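Local coordinates for protein cytosolic phospholipase A2 delta (Homo sapiens, PDB 5IZ5) that hydrolyses glycerophospholipids at the sn-2 position in a calcium-dependent manner, with a preference for linoleic acid there, at residues B[83-91]-B[613-621]; B[153-162]-B[280-288]. The protein carries 3 engineered substitutions. All blocks are in the same frame, centred on the assembly; numbering follows the deposited sequence.

Contact 1: B[83-91]-B[613-621]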
ATOM      1  N   LEU B  83      27.665  -7.832 -14.803  1.00 62.21           N
ATOM      2  CA  LEU B  83      26.838  -8.921 -15.325  1.00 59.51           C
ATOM      3  C   LEU B  83      25.395  -8.412 -15.477  1.00 59.45           C
ATOM      4  O   LEU B  83      24.814  -7.885 -14.529  1.00 57.42           O
ATOM      5  CB  LEU B  83      26.911 -10.161 -14.428  1.00 59.86           C
ATOM      6  CG  LEU B  83      26.948 -11.507 -15.191  1.00 61.45           C
ATOM      7  CD1 LEU B  83      28.103 -11.564 -16.188  1.00 60.82           C
ATOM      8  CD2 LEU B  83      27.034 -12.697 -14.245  1.00 61.18           C
ATOM      9  N   ILE B  84      24.842  -8.554 -16.683  1.00 58.38           N
ATOM     10  CA  ILE B  84      23.537  -8.002 -17.044  1.00 56.62           C
ATOM     11  C   ILE B  84      22.528  -9.113 -17.369  1.00 55.84           C
ATOM     12  O   ILE B  84      22.781  -9.970 -18.219  1.00 56.56           O
ATOM     13  CB  ILE B  84      23.678  -7.068 -18.271  1.00 58.14           C
ATOM     14  CG1 ILE B  84      24.562  -5.853 -17.933  1.00 58.56           C
ATOM     15  CG2 ILE B  84      22.317  -6.626 -18.802  1.00 57.80           C
ATOM     16  CD1 ILE B  84      24.079  -5.001 -16.776  1.00 58.23           C
ATOM     17  N   GLN B  85      21.389  -9.089 -16.682  1.00 52.21           N
ATOM     18  CA  GLN B  85      20.265  -9.989 -16.959  1.00 50.67           C
ATOM     19  C   GLN B  85      19.324  -9.307 -17.946  1.00 51.15           C
ATOM     20  O   GLN B  85      18.708  -8.290 -17.632  1.00 51.15           O
ATOM     21  CB  GLN B  85      19.536 -10.343 -15.657  1.00 50.55           C
ATOM     22  CG  GLN B  85      18.264 -11.164 -15.790  1.00 50.20           C
ATOM     23  CD  GLN B  85      18.427 -12.379 -16.678  1.00 50.92           C
ATOM     24  OE1 GLN B  85      17.934 -12.404 -17.802  1.00 48.86           O
ATOM     25  NE2 GLN B  85      19.119 -13.394 -16.178  1.00 50.38           N
ATOM     26  N   SER B  86      19.223  -9.872 -19.145  1.00 50.85           N
ATOM     27  CA  SER B  86      18.433  -9.274 -20.229  1.00 51.50           C
ATOM     28  C   SER B  86      16.931  -9.186 -19.929  1.00 49.31           C
ATOM     29  O   SER B  86      16.238  -8.347 -20.489  1.00 50.03           O
ATOM     30  CB  SER B  86      18.642 -10.062 -21.530  1.00 52.72           C
ATOM     31  OG  SER B  86      18.196 -11.405 -21.394  1.00 52.02           O
ATOM     32  N   GLN B  87      16.435 -10.049 -19.047  1.00 49.10           N
ATOM     33  CA  GLN B  87      15.009 -10.094 -18.712  1.00 48.92           C
ATOM     34  C   GLN B  87      14.530  -9.041 -17.698  1.00 46.83           C
ATOM     35  O   GLN B  87      13.316  -8.952 -17.421  1.00 48.20           O
ATOM     36  CB  GLN B  87      14.655 -11.472 -18.173  1.00 50.72           C
ATOM     37  CG  GLN B  87      14.743 -12.605 -19.176  1.00 52.70           C
ATOM     38  CD  GLN B  87      14.012 -12.311 -20.474  1.00 54.31           C
ATOM     39  OE1 GLN B  87      14.605 -11.758 -21.396  1.00 56.19           O
ATOM     40  NE2 GLN B  87      12.733 -12.667 -20.555  1.00 56.08           N
ATOM     41  N   VAL B  88      15.447  -8.255 -17.134  1.00 44.14           N
ATOM     42  CA  VAL B  88      15.037  -7.165 -16.248  1.00 45.03           C
ATOM     43  C   VAL B  88      15.357  -5.818 -16.865  1.00 44.35           C
ATOM     44  O   VAL B  88      16.171  -5.714 -17.779  1.00 42.99           O
ATOM     45  CB  VAL B  88      15.648  -7.250 -14.820  1.00 45.10           C
ATOM     46  CG1 VAL B  88      15.272  -8.555 -14.154  1.00 43.88           C
ATOM     47  CG2 VAL B  88      17.158  -7.071 -14.820  1.00 45.49           C
ATOM     48  N   LYS B  89      14.681  -4.791 -16.371  1.00 45.93           N
ATOM     49  CA  LYS B  89      14.987  -3.428 -16.761  1.00 48.07           C
ATOM     50  C   LYS B  89      16.248  -2.973 -16.037  1.00 48.08           C
ATOM     51  O   LYS B  89      16.328  -3.022 -14.812  1.00 49.03           O
ATOM     52  CB  LYS B  89      13.823  -2.488 -16.474  1.00 50.44           C
ATOM     53  CG  LYS B  89      13.561  -1.509 -17.603  1.00 54.84           C
ATOM     54  CD  LYS B  89      13.027  -2.170 -18.869  1.00 55.37           C
ATOM     55  CE  LYS B  89      13.400  -1.408 -20.130  1.00 56.48           C
ATOM     56  NZ  LYS B  89      13.345   0.072 -20.069  1.00 59.42           N
ATOM     57  N   ASN B  90      17.227  -2.542 -16.819  1.00 47.08           N
ATOM     58  CA  ASN B  90      18.522  -2.136 -16.299  1.00 46.57           C
ATOM     59  C   ASN B  90      18.766  -0.677 -16.635  1.00 47.46           C
ATOM     60  O   ASN B  90      18.892  -0.318 -17.810  1.00 47.32           O
ATOM     61  CB  ASN B  90      19.621  -2.993 -16.910  1.00 45.20           C
ATOM     62  CG  ASN B  90      19.551  -4.434 -16.457  1.00 46.36           C
ATOM     63  OD1 ASN B  90      19.694  -4.726 -15.268  1.00 45.73           O
ATOM     64  ND2 ASN B  90      19.324  -5.345 -17.402  1.00 46.47           N
ATOM     65  N   VAL B  91      18.794   0.163 -15.604  1.00 46.73           N
ATOM     66  CA  VAL B  91      19.059   1.577 -15.779  1.00 47.13           C
ATOM     67  C   VAL B  91      20.414   1.886 -15.164  1.00 46.93           C
ATOM     68  O   VAL B  91      20.644   1.652 -13.978  1.00 47.88           O
ATOM     69  CB  VAL B  91      17.972   2.456 -15.136  1.00 48.69           C
ATOM     70  CG1 VAL B  91      18.259   3.932 -15.392  1.00 48.88           C
ATOM     71  CG2 VAL B  91      16.602   2.094 -15.683  1.00 49.54           C
ATOM     72  N   LEU B 613      13.114  -6.533  -5.228  1.00 37.80           N
ATOM     73  CA  LEU B 613      12.598  -7.090  -6.475  1.00 38.20           C
ATOM     74  C   LEU B 613      12.858  -6.108  -7.602  1.00 37.85           C
ATOM     75  O   LEU B 613      12.941  -4.893  -7.376  1.00 37.53           O
ATOM     76  CB  LEU B 613      11.101  -7.381  -6.362  1.00 39.70           C
ATOM     77  CG  LEU B 613      10.731  -8.460  -5.343  1.00 39.04           C
ATOM     78  CD1 LEU B 613       9.233  -8.467  -5.086  1.00 39.85           C
ATOM     79  CD2 LEU B 613      11.222  -9.828  -5.803  1.00 39.48           C
ATOM     80  N   GLN B 614      12.980  -6.633  -8.820  1.00 38.63           N
ATOM     81  CA  GLN B 614      13.321  -5.812  -9.970  1.00 39.10           C
ATOM     82  C   GLN B 614      12.241  -5.855 -11.046  1.00 40.92           C
ATOM     83  O   GLN B 614      11.434  -6.778 -11.095  1.00 40.89           O
ATOM     84  CB  GLN B 614      14.671  -6.258 -10.522  1.00 39.02           C
ATOM     85  CG  GLN B 614      15.744  -6.376  -9.437  1.00 40.80           C
ATOM     86  CD  GLN B 614      17.127  -6.669  -9.976  1.00 41.22           C
ATOM     87  OE1 GLN B 614      17.280  -7.070 -11.129  1.00 43.02           O
ATOM     88  NE2 GLN B 614      18.148  -6.463  -9.141  1.00 40.75           N
ATOM     89  N   LEU B 615      12.226  -4.842 -11.907  1.00 43.04           N
ATOM     90  CA  LEU B 615      11.211  -4.749 -12.950  1.00 45.11           C
ATOM     91  C   LEU B 615      11.608  -5.577 -14.158  1.00 45.91           C
ATOM     92  O   LEU B 615      12.754  -5.539 -14.591  1.00 47.12           O
ATOM     93  CB  LEU B 615      10.977  -3.292 -13.371  1.00 48.02           C
ATOM     94  CG  LEU B 615      10.217  -2.362 -12.415  1.00 49.47           C
ATOM     95  CD1 LEU B 615       8.898  -2.985 -11.979  1.00 50.41           C
ATOM     96  CD2 LEU B 615      11.055  -1.979 -11.203  1.00 52.49           C
ATOM     97  N   HIS B 616      10.637  -6.283 -14.729  1.00 46.95           N
ATOM     98  CA  HIS B 616      10.852  -7.092 -15.928  1.00 46.14           C
ATOM     99  C   HIS B 616      11.150  -6.168 -17.109  1.00 46.07           C
ATOM    100  O   HIS B 616      10.691  -5.027 -17.142  1.00 44.30           O
ATOM    101  CB  HIS B 616       9.608  -7.938 -16.217  1.00 46.93           C
ATOM    102  CG  HIS B 616       9.847  -9.070 -17.164  1.00 46.85           C
ATOM    103  ND1 HIS B 616       9.910  -8.902 -18.529  1.00 47.71           N
ATOM    104  CD2 HIS B 616      10.032 -10.389 -16.942  1.00 46.21           C
ATOM    105  CE1 HIS B 616      10.139 -10.065 -19.107  1.00 46.84           C
ATOM    106  NE2 HIS B 616      10.209 -10.986 -18.165  1.00 46.56           N
ATOM    107  N   GLN B 617      11.929  -6.653 -18.069  1.00 46.94           N
ATOM    108  CA  GLN B 617      12.314  -5.851 -19.242  1.00 49.87           C
ATOM    109  C   GLN B 617      11.112  -5.273 -19.992  1.00 50.58           C
ATOM    110  O   GLN B 617      11.161  -4.146 -20.483  1.00 50.24           O
ATOM    111  CB  GLN B 617      13.181  -6.682 -20.191  1.00 51.05           C
ATOM    112  CG  GLN B 617      13.600  -5.993 -21.487  1.00 53.36           C
ATOM    113  CD  GLN B 617      14.359  -4.688 -21.290  1.00 55.15           C
ATOM    114  OE1 GLN B 617      14.064  -3.702 -21.953  1.00 59.82           O
ATOM    115  NE2 GLN B 617      15.341  -4.678 -20.395  1.00 54.57           N
ATOM    116  N   ASP B 618      10.016  -6.012 -20.065  1.00 52.48           N
ATOM    117  CA  ASP B 618       8.846  -5.481 -20.751  1.00 55.16           C
ATOM    118  C   ASP B 618       7.657  -5.276 -19.808  1.00 52.86           C
ATOM    119  O   ASP B 618       6.500  -5.390 -20.212  1.00 53.73           O
ATOM    120  CB  ASP B 618       8.494  -6.254 -22.047  1.00 58.95           C
ATOM    121  CG  ASP B 618       8.787  -7.726 -21.964  1.00 60.33           C
ATOM    122  OD1 ASP B 618       9.801  -8.201 -22.527  1.00 56.41           O
ATOM    123  OD2 ASP B 618       7.969  -8.407 -21.337  1.00 65.31           O
ATOM    124  N   TYR B 619       7.960  -4.910 -18.561  1.00 49.96           N
ATOM    125  CA  TYR B 619       6.927  -4.566 -17.572  1.00 49.55           C
ATOM    126  C   TYR B 619       5.905  -3.545 -18.112  1.00 51.88           C
ATOM    127  O   TYR B 619       4.712  -3.659 -17.835  1.00 51.93           O
ATOM    128  CB  TYR B 619       7.548  -4.046 -16.260  1.00 47.78           C
ATOM    129  CG  TYR B 619       8.007  -2.607 -16.306  1.00 46.48           C
ATOM    130  CD1 TYR B 619       9.177  -2.246 -16.962  1.00 47.77           C
ATOM    131  CD2 TYR B 619       7.280  -1.610 -15.673  1.00 47.44           C
ATOM    132  CE1 TYR B 619       9.601  -0.927 -16.996  1.00 49.39           C
ATOM    133  CE2 TYR B 619       7.693  -0.291 -15.698  1.00 47.86           C
ATOM    134  CZ  TYR B 619       8.853   0.046 -16.361  1.00 48.98           C
ATOM    135  OH  TYR B 619       9.270   1.356 -16.385  1.00 50.31           O
ATOM    136  N   CYS B 620       6.369  -2.559 -18.876  1.00 52.11           N
ATOM    137  CA  CYS B 620       5.478  -1.508 -19.404  1.00 55.81           C
ATOM    138  C   CYS B 620       4.348  -2.004 -20.280  1.00 55.68           C
ATOM    139  O   CYS B 620       3.238  -1.485 -20.203  1.00 57.95           O
ATOM    140  CB  CYS B 620       6.252  -0.476 -20.213  1.00 57.88           C
ATOM    141  SG  CYS B 620       6.798   0.912 -19.237  1.00 62.88           S
ATOM    142  N   SER B 621       4.640  -2.983 -21.126  1.00 57.55           N
ATOM    143  CA  SER B 621       3.668  -3.512 -22.064  1.00 59.15           C
ATOM    144  C   SER B 621       2.999  -4.770 -21.498  1.00 59.93           C
ATOM    145  O   SER B 621       2.930  -5.804 -22.172  1.00 66.71           O
ATOM    146  CB  SER B 621       4.372  -3.852 -23.375  1.00 59.25           C
ATOM    147  OG  SER B 621       5.258  -4.946 -23.200  1.00 58.17           O
TER
HETATM  148  O   HOH W   1      17.087  -2.290 -19.859  1.00 47.24           O
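Val88 and His616 meet backbone to backbone as a single antiparallel beta bridge, a non-hydrogen-bonded pair that joins the N-terminal C2 domain to the catalytic domain. The bonds flank it: Lys89 N donates to Leu615 O at 2.7 Å, and Gln617 N to Gln87 O at 2.8 Å. Residues 83-91 arrive at the bridge through a type I turn from Gln85 to Val88. Gln87 O does double duty, lying also 3.4 Å above the plane of the His616 imidazole, over its centre. With CG anti to the backbone N (chi1 -163°), the imidazole folds back under this carbonyl, and Asp618 N donates to its ND1 from within the ring plane. The Gln87 amide runs alongside with its plane nearly perpendicular to the ring; its NE2 is weakly bonded to Glu21, and His616 NE2 is buried without a polar partner. Gln617 sends its side chain back over residues 88 and 89. Its CG stands opposite the backbone N, and the chain then bends at chi2 (57°), which brings NE2 to Val88 O at 2.9 Å in a weak, bent bond and to a water that also accepts from Asn90 N. The aliphatic part of Lys89 passes obliquely across this amide, CE only 3.0 Å from Gln617 OE1, while CG approaches the Tyr619 ring at CE1 (4.0 Å). The ammonium group itself is salt-bridged to Asp114. On the far side of the bridge the extended Gln614 is tied by OE1 to Arg163 and by NE2 to Thr57 O, with OE1 lying 3.7 Å from Val88 CG2.

Contact 2: B[153-162]-B[280-288]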
ATOM      1  N   ASN B 153      18.382 -18.586 -12.615  1.00 52.05           N
ATOM      2  CA  ASN B 153      17.025 -19.029 -12.307  1.00 52.22           C
ATOM      3  C   ASN B 153      16.173 -17.883 -11.755  1.00 52.52           C
ATOM      4  O   ASN B 153      16.277 -17.525 -10.573  1.00 50.75           O
ATOM      5  CB  ASN B 153      17.045 -20.192 -11.313  1.00 54.52           C
ATOM      6  CG  ASN B 153      17.700 -21.439 -11.889  1.00 57.08           C
ATOM      7  OD1 ASN B 153      17.519 -21.766 -13.066  1.00 58.07           O
ATOM      8  ND2 ASN B 153      18.462 -22.144 -11.061  1.00 57.31           N
ATOM      9  N   LEU B 154      15.330 -17.327 -12.626  1.00 50.01           N
ATOM     10  CA  LEU B 154      14.442 -16.215 -12.291  1.00 48.53           C
ATOM     11  C   LEU B 154      13.038 -16.699 -11.955  1.00 49.21           C
ATOM     12  O   LEU B 154      12.637 -17.775 -12.390  1.00 49.87           O
ATOM     13  CB  LEU B 154      14.331 -15.273 -13.482  1.00 47.04           C
ATOM     14  CG  LEU B 154      15.603 -14.713 -14.107  1.00 46.39           C
ATOM     15  CD1 LEU B 154      15.243 -13.889 -15.328  1.00 45.92           C
ATOM     16  CD2 LEU B 154      16.371 -13.878 -13.097  1.00 47.45           C
ATOM     17  N   ILE B 155      12.305 -15.889 -11.187  1.00 47.26           N
ATOM     18  CA  ILE B 155      10.866 -16.065 -10.963  1.00 45.73           C
ATOM     19  C   ILE B 155      10.175 -14.743 -11.287  1.00 45.88           C
ATOM     20  O   ILE B 155      10.587 -13.704 -10.770  1.00 43.79           O
ATOM     21  CB  ILE B 155      10.539 -16.462  -9.508  1.00 46.97           C
ATOM     22  CG1 ILE B 155      11.281 -17.754  -9.137  1.00 48.86           C
ATOM     23  CG2 ILE B 155       9.033 -16.653  -9.327  1.00 46.18           C
ATOM     24  CD1 ILE B 155      11.264 -18.081  -7.655  1.00 48.67           C
ATOM     25  N   THR B 156       9.142 -14.782 -12.135  1.00 44.84           N
ATOM     26  CA  THR B 156       8.414 -13.573 -12.537  1.00 45.88           C
ATOM     27  C   THR B 156       6.904 -13.740 -12.670  1.00 45.22           C
ATOM     28  O   THR B 156       6.406 -14.847 -12.817  1.00 44.78           O
ATOM     29  CB  THR B 156       8.809 -13.108 -13.944  1.00 46.09           C
ATOM     30  OG1 THR B 156       9.886 -13.898 -14.453  1.00 50.18           O
ATOM     31  CG2 THR B 156       9.157 -11.682 -13.936  1.00 45.40           C
ATOM     32  N   ASN B 157       6.196 -12.610 -12.666  1.00 44.04           N
ATOM     33  CA  ASN B 157       4.830 -12.523 -13.181  1.00 41.62           C
ATOM     34  C   ASN B 157       4.794 -11.626 -14.431  1.00 44.01           C
ATOM     35  O   ASN B 157       3.740 -11.121 -14.812  1.00 45.03           O
ATOM     36  CB  ASN B 157       3.873 -11.980 -12.122  1.00 40.13           C
ATOM     37  CG  ASN B 157       4.275 -10.608 -11.615  1.00 37.91           C
ATOM     38  OD1 ASN B 157       5.152  -9.949 -12.181  1.00 35.55           O
ATOM     39  ND2 ASN B 157       3.621 -10.161 -10.552  1.00 35.60           N
ATOM     40  N   LYS B 158       5.970 -11.419 -15.032  1.00 44.84           N
ATOM     41  CA  LYS B 158       6.182 -10.594 -16.233  1.00 46.05           C
ATOM     42  C   LYS B 158       6.184  -9.078 -15.993  1.00 45.13           C
ATOM     43  O   LYS B 158       6.333  -8.310 -16.943  1.00 43.72           O
ATOM     44  CB  LYS B 158       5.198 -10.963 -17.352  1.00 49.13           C
ATOM     45  CG  LYS B 158       5.254 -12.426 -17.767  1.00 50.92           C
ATOM     46  CD  LYS B 158       6.646 -12.832 -18.224  1.00 54.51           C
ATOM     47  CE  LYS B 158       6.650 -14.287 -18.677  1.00 58.53           C
ATOM     48  NZ  LYS B 158       7.459 -14.536 -19.903  1.00 61.07           N
ATOM     49  N   VAL B 159       6.039  -8.646 -14.740  1.00 45.12           N
ATOM     50  CA  VAL B 159       6.261  -7.229 -14.398  1.00 44.92           C
ATOM     51  C   VAL B 159       7.303  -7.104 -13.279  1.00 43.49           C
ATOM     52  O   VAL B 159       8.216  -6.300 -13.388  1.00 42.65           O
ATOM     53  CB  VAL B 159       4.958  -6.420 -14.145  1.00 46.01           C
ATOM     54  CG1 VAL B 159       3.724  -7.182 -14.592  1.00 47.11           C
ATOM     55  CG2 VAL B 159       4.843  -5.943 -12.710  1.00 46.45           C
ATOM     56  N   ILE B 160       7.189  -7.931 -12.243  1.00 41.63           N
ATOM     57  CA  ILE B 160       8.185  -8.010 -11.185  1.00 42.59           C
ATOM     58  C   ILE B 160       9.017  -9.266 -11.390  1.00 42.94           C
ATOM     59  O   ILE B 160       8.463 -10.308 -11.712  1.00 42.85           O
ATOM     60  CB  ILE B 160       7.499  -8.130  -9.806  1.00 42.63           C
ATOM     61  CG1 ILE B 160       6.902  -6.784  -9.356  1.00 44.10           C
ATOM     62  CG2 ILE B 160       8.429  -8.707  -8.746  1.00 43.45           C
ATOM     63  CD1 ILE B 160       7.890  -5.648  -9.199  1.00 44.39           C
ATOM     64  N   VAL B 161      10.324  -9.162 -11.150  1.00 42.22           N
ATOM     65  CA  VAL B 161      11.264 -10.274 -11.260  1.00 41.90           C
ATOM     66  C   VAL B 161      11.990 -10.487  -9.935  1.00 40.99           C
ATOM     67  O   VAL B 161      12.549  -9.554  -9.346  1.00 41.38           O
ATOM     68  CB  VAL B 161      12.352 -10.012 -12.322  1.00 43.32           C
ATOM     69  CG1 VAL B 161      13.357 -11.158 -12.368  1.00 43.75           C
ATOM     70  CG2 VAL B 161      11.733  -9.807 -13.694  1.00 43.57           C
ATOM     71  N   ALA B 162      11.980 -11.734  -9.486  1.00 41.01           N
ATOM     72  CA  ALA B 162      12.804 -12.170  -8.382  1.00 40.92           C
ATOM     73  C   ALA B 162      14.087 -12.773  -8.959  1.00 43.21           C
ATOM     74  O   ALA B 162      14.063 -13.805  -9.653  1.00 41.40           O
ATOM     75  CB  ALA B 162      12.054 -13.185  -7.553  1.00 41.76           C
ATOM     76  N   GLU B 280      14.435 -21.660  -3.799  1.00 64.20           N
ATOM     77  CA  GLU B 280      13.633 -20.846  -4.731  1.00 63.68           C
ATOM     78  C   GLU B 280      12.153 -20.749  -4.316  1.00 64.02           C
ATOM     79  O   GLU B 280      11.250 -20.942  -5.139  1.00 64.00           O
ATOM     80  CB  GLU B 280      13.737 -21.359  -6.175  1.00 63.45           C
ATOM     81  CG  GLU B 280      15.117 -21.304  -6.788  1.00 64.89           C
ATOM     82  CD  GLU B 280      15.105 -21.400  -8.313  1.00 67.03           C
ATOM     83  OE1 GLU B 280      14.172 -20.857  -8.958  1.00 63.96           O
ATOM     84  OE2 GLU B 280      16.044 -22.008  -8.875  1.00 65.70           O
ATOM     85  N   GLU B 281      11.905 -20.449  -3.042  1.00 64.70           N
ATOM     86  CA  GLU B 281      10.542 -20.206  -2.566  1.00 64.16           C
ATOM     87  C   GLU B 281      10.413 -18.850  -1.891  1.00 61.37           C
ATOM     88  O   GLU B 281      11.170 -18.493  -0.996  1.00 65.90           O
ATOM     89  CB  GLU B 281      10.054 -21.294  -1.615  1.00 65.13           C
ATOM     90  CG  GLU B 281       8.540 -21.186  -1.310  1.00 67.41           C
ATOM     91  CD  GLU B 281       7.937 -22.434  -0.679  1.00 71.44           C
ATOM     92  OE1 GLU B 281       8.684 -23.178  -0.001  1.00 70.00           O
ATOM     93  OE2 GLU B 281       6.704 -22.661  -0.854  1.00 74.97           O
ATOM     94  N   LEU B 282       9.378 -18.154  -2.318  1.00 53.77           N
ATOM     95  CA  LEU B 282       9.115 -16.769  -1.993  1.00 49.02           C
ATOM     96  C   LEU B 282       8.004 -16.670  -0.974  1.00 45.52           C
ATOM     97  O   LEU B 282       7.057 -17.442  -1.014  1.00 46.30           O
ATOM     98  CB  LEU B 282       8.701 -16.071  -3.287  1.00 48.87           C
ATOM     99  CG  LEU B 282       9.765 -15.323  -4.088  1.00 48.04           C
ATOM    100  CD1 LEU B 282      11.170 -15.910  -3.971  1.00 48.06           C
ATOM    101  CD2 LEU B 282       9.329 -15.220  -5.538  1.00 47.47           C
ATOM    102  N   ALA B 283       8.130 -15.723  -0.049  1.00 44.30           N
ATOM    103  CA  ALA B 283       7.028 -15.352   0.821  1.00 42.54           C
ATOM    104  C   ALA B 283       6.080 -14.398   0.085  1.00 41.37           C
ATOM    105  O   ALA B 283       4.909 -14.292   0.424  1.00 42.07           O
ATOM    106  CB  ALA B 283       7.551 -14.713   2.095  1.00 44.05           C
ATOM    107  N   VAL B 284       6.585 -13.709  -0.930  1.00 41.06           N
ATOM    108  CA  VAL B 284       5.753 -12.815  -1.738  1.00 42.10           C
ATOM    109  C   VAL B 284       5.157 -13.579  -2.926  1.00 41.99           C
ATOM    110  O   VAL B 284       5.897 -14.159  -3.723  1.00 42.31           O
ATOM    111  CB  VAL B 284       6.566 -11.589  -2.221  1.00 41.36           C
ATOM    112  CG1 VAL B 284       5.698 -10.649  -3.048  1.00 40.09           C
ATOM    113  CG2 VAL B 284       7.156 -10.840  -1.030  1.00 40.90           C
ATOM    114  N   HIS B 285       3.824 -13.556  -3.032  1.00 43.35           N
ATOM    115  CA  HIS B 285       3.069 -14.178  -4.123  1.00 45.32           C
ATOM    116  C   HIS B 285       3.113 -13.268  -5.352  1.00 43.06           C
ATOM    117  O   HIS B 285       2.708 -12.115  -5.294  1.00 40.51           O
ATOM    118  CB  HIS B 285       1.587 -14.384  -3.719  1.00 50.28           C
ATOM    119  CG  HIS B 285       1.385 -15.038  -2.378  1.00 56.93           C
ATOM    120  ND1 HIS B 285       0.263 -14.810  -1.603  1.00 61.83           N
ATOM    121  CD2 HIS B 285       2.153 -15.907  -1.677  1.00 60.33           C
ATOM    122  CE1 HIS B 285       0.349 -15.515  -0.487  1.00 63.71           C
ATOM    123  NE2 HIS B 285       1.487 -16.185  -0.505  1.00 63.39           N
ATOM    124  N   LEU B 286       3.601 -13.792  -6.466  1.00 41.87           N
ATOM    125  CA  LEU B 286       3.688 -13.034  -7.702  1.00 43.37           C
ATOM    126  C   LEU B 286       2.714 -13.586  -8.729  1.00 46.62           C
ATOM    127  O   LEU B 286       2.898 -14.692  -9.219  1.00 50.90           O
ATOM    128  CB  LEU B 286       5.097 -13.149  -8.266  1.00 42.89           C
ATOM    129  CG  LEU B 286       6.241 -12.580  -7.438  1.00 42.90           C
ATOM    130  CD1 LEU B 286       7.522 -12.726  -8.243  1.00 44.28           C
ATOM    131  CD2 LEU B 286       6.025 -11.133  -7.028  1.00 43.20           C
ATOM    132  N   GLY B 287       1.701 -12.806  -9.081  1.00 46.65           N
ATOM    133  CA  GLY B 287       0.752 -13.213 -10.113  1.00 48.09           C
ATOM    134  C   GLY B 287      -0.399 -12.236 -10.189  1.00 48.24           C
ATOM    135  O   GLY B 287      -0.694 -11.560  -9.209  1.00 46.63           O
ATOM    136  N   PHE B 288      -1.049 -12.171 -11.349  1.00 50.51           N
ATOM    137  CA  PHE B 288      -2.151 -11.228 -11.575  1.00 52.42           C
ATOM    138  C   PHE B 288      -3.523 -11.870 -11.588  1.00 54.86           C
ATOM    139  O   PHE B 288      -4.467 -11.337 -12.157  1.00 62.45           O
ATOM    140  CB  PHE B 288      -1.928 -10.470 -12.876  1.00 50.05           C
ATOM    141  CG  PHE B 288      -0.847  -9.461 -12.777  1.00 49.16           C
ATOM    142  CD1 PHE B 288      -1.122  -8.195 -12.289  1.00 46.74           C
ATOM    143  CD2 PHE B 288       0.452  -9.785 -13.135  1.00 47.50           C
ATOM    144  CE1 PHE B 288      -0.125  -7.257 -12.182  1.00 46.06           C
ATOM    145  CE2 PHE B 288       1.459  -8.853 -13.031  1.00 47.18           C
ATOM    146  CZ  PHE B 288       1.169  -7.581 -12.554  1.00 46.87           C
TER
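Ile155, Ile160 and Ala162 supply the apolar part, facing Leu282 and Leu286. Ile155 and Leu282 meet tip to tip, CD1 to CD2 at 4.1 Å, and Leu282 CD2 is equally near the Ala162 methyl. Leu286, its CG anti to the carbonyl carbon (chi1 -63°), raises its two methyls against the strands: CD2 lies 3.8 Å from Ile160 CG2, the side chains crossing at about a right angle, while CD1 faces the Ile155 carbonyl. The strands are 152-156 and 160-172, a beta hairpin in the antiparallel sheet that also holds strands of the N-terminal C2 domain, whereas strand 285-286 belongs to the mixed sheet of the catalytic domain, paired antiparallel with strand 499-501; the Cys167-Cys278 disulfide joins the two chain regions nearby. Aromatic packing closes the hairpin end. Phe288 CE2 sits only 3.2 Å from Val159 CG1, where the nearly eclipsed chi1 of Val159 (-12°) suggests strain, and 3.5 Å from Asn157 ND2, the amide and ring planes 36° apart. The polar bonds of Asn157 stay within the hairpin or run outside the pair. Its OD1 takes Val159 N (3.0 Å) in an Asx turn, extended to an Asx motif by Ile160 N (2.9 Å), and its ND2 donates to Tyr497 O. An alanine here would remove the amide, and is likely to leave those two backbone N-H groups and Tyr497 O without their mate while opening a gap beside Phe288. At the other end, the extended Glu280 side chain crosses Asn153 at about a right angle, carboxylate OE2 3.2 Å from Asn153 CB.

Contacts 1 and 2 sit about 13 Å apart, centre to centre, and meet in one sheet: strand 614-615 of contact 1 pairs with strand 160-172 of contact 2 through Gln614 O to Val161 N and His616 N to Val159 O, both probable hydrogen bonds. Along the chain, contact 2 is nested within the loop that contact 1 closes. Both are partly buried, and contact 1 lies farther from the chain's centre. Contact 1 is mostly main-chain bonding with polar side chains laid around it; contact 2 has no clear hydrogen bond across it and relies on aliphatic and aromatic packing. Contact 1 sets a C2 turn and loop, contact 2 the 152-172 hairpin, against the catalytic domain.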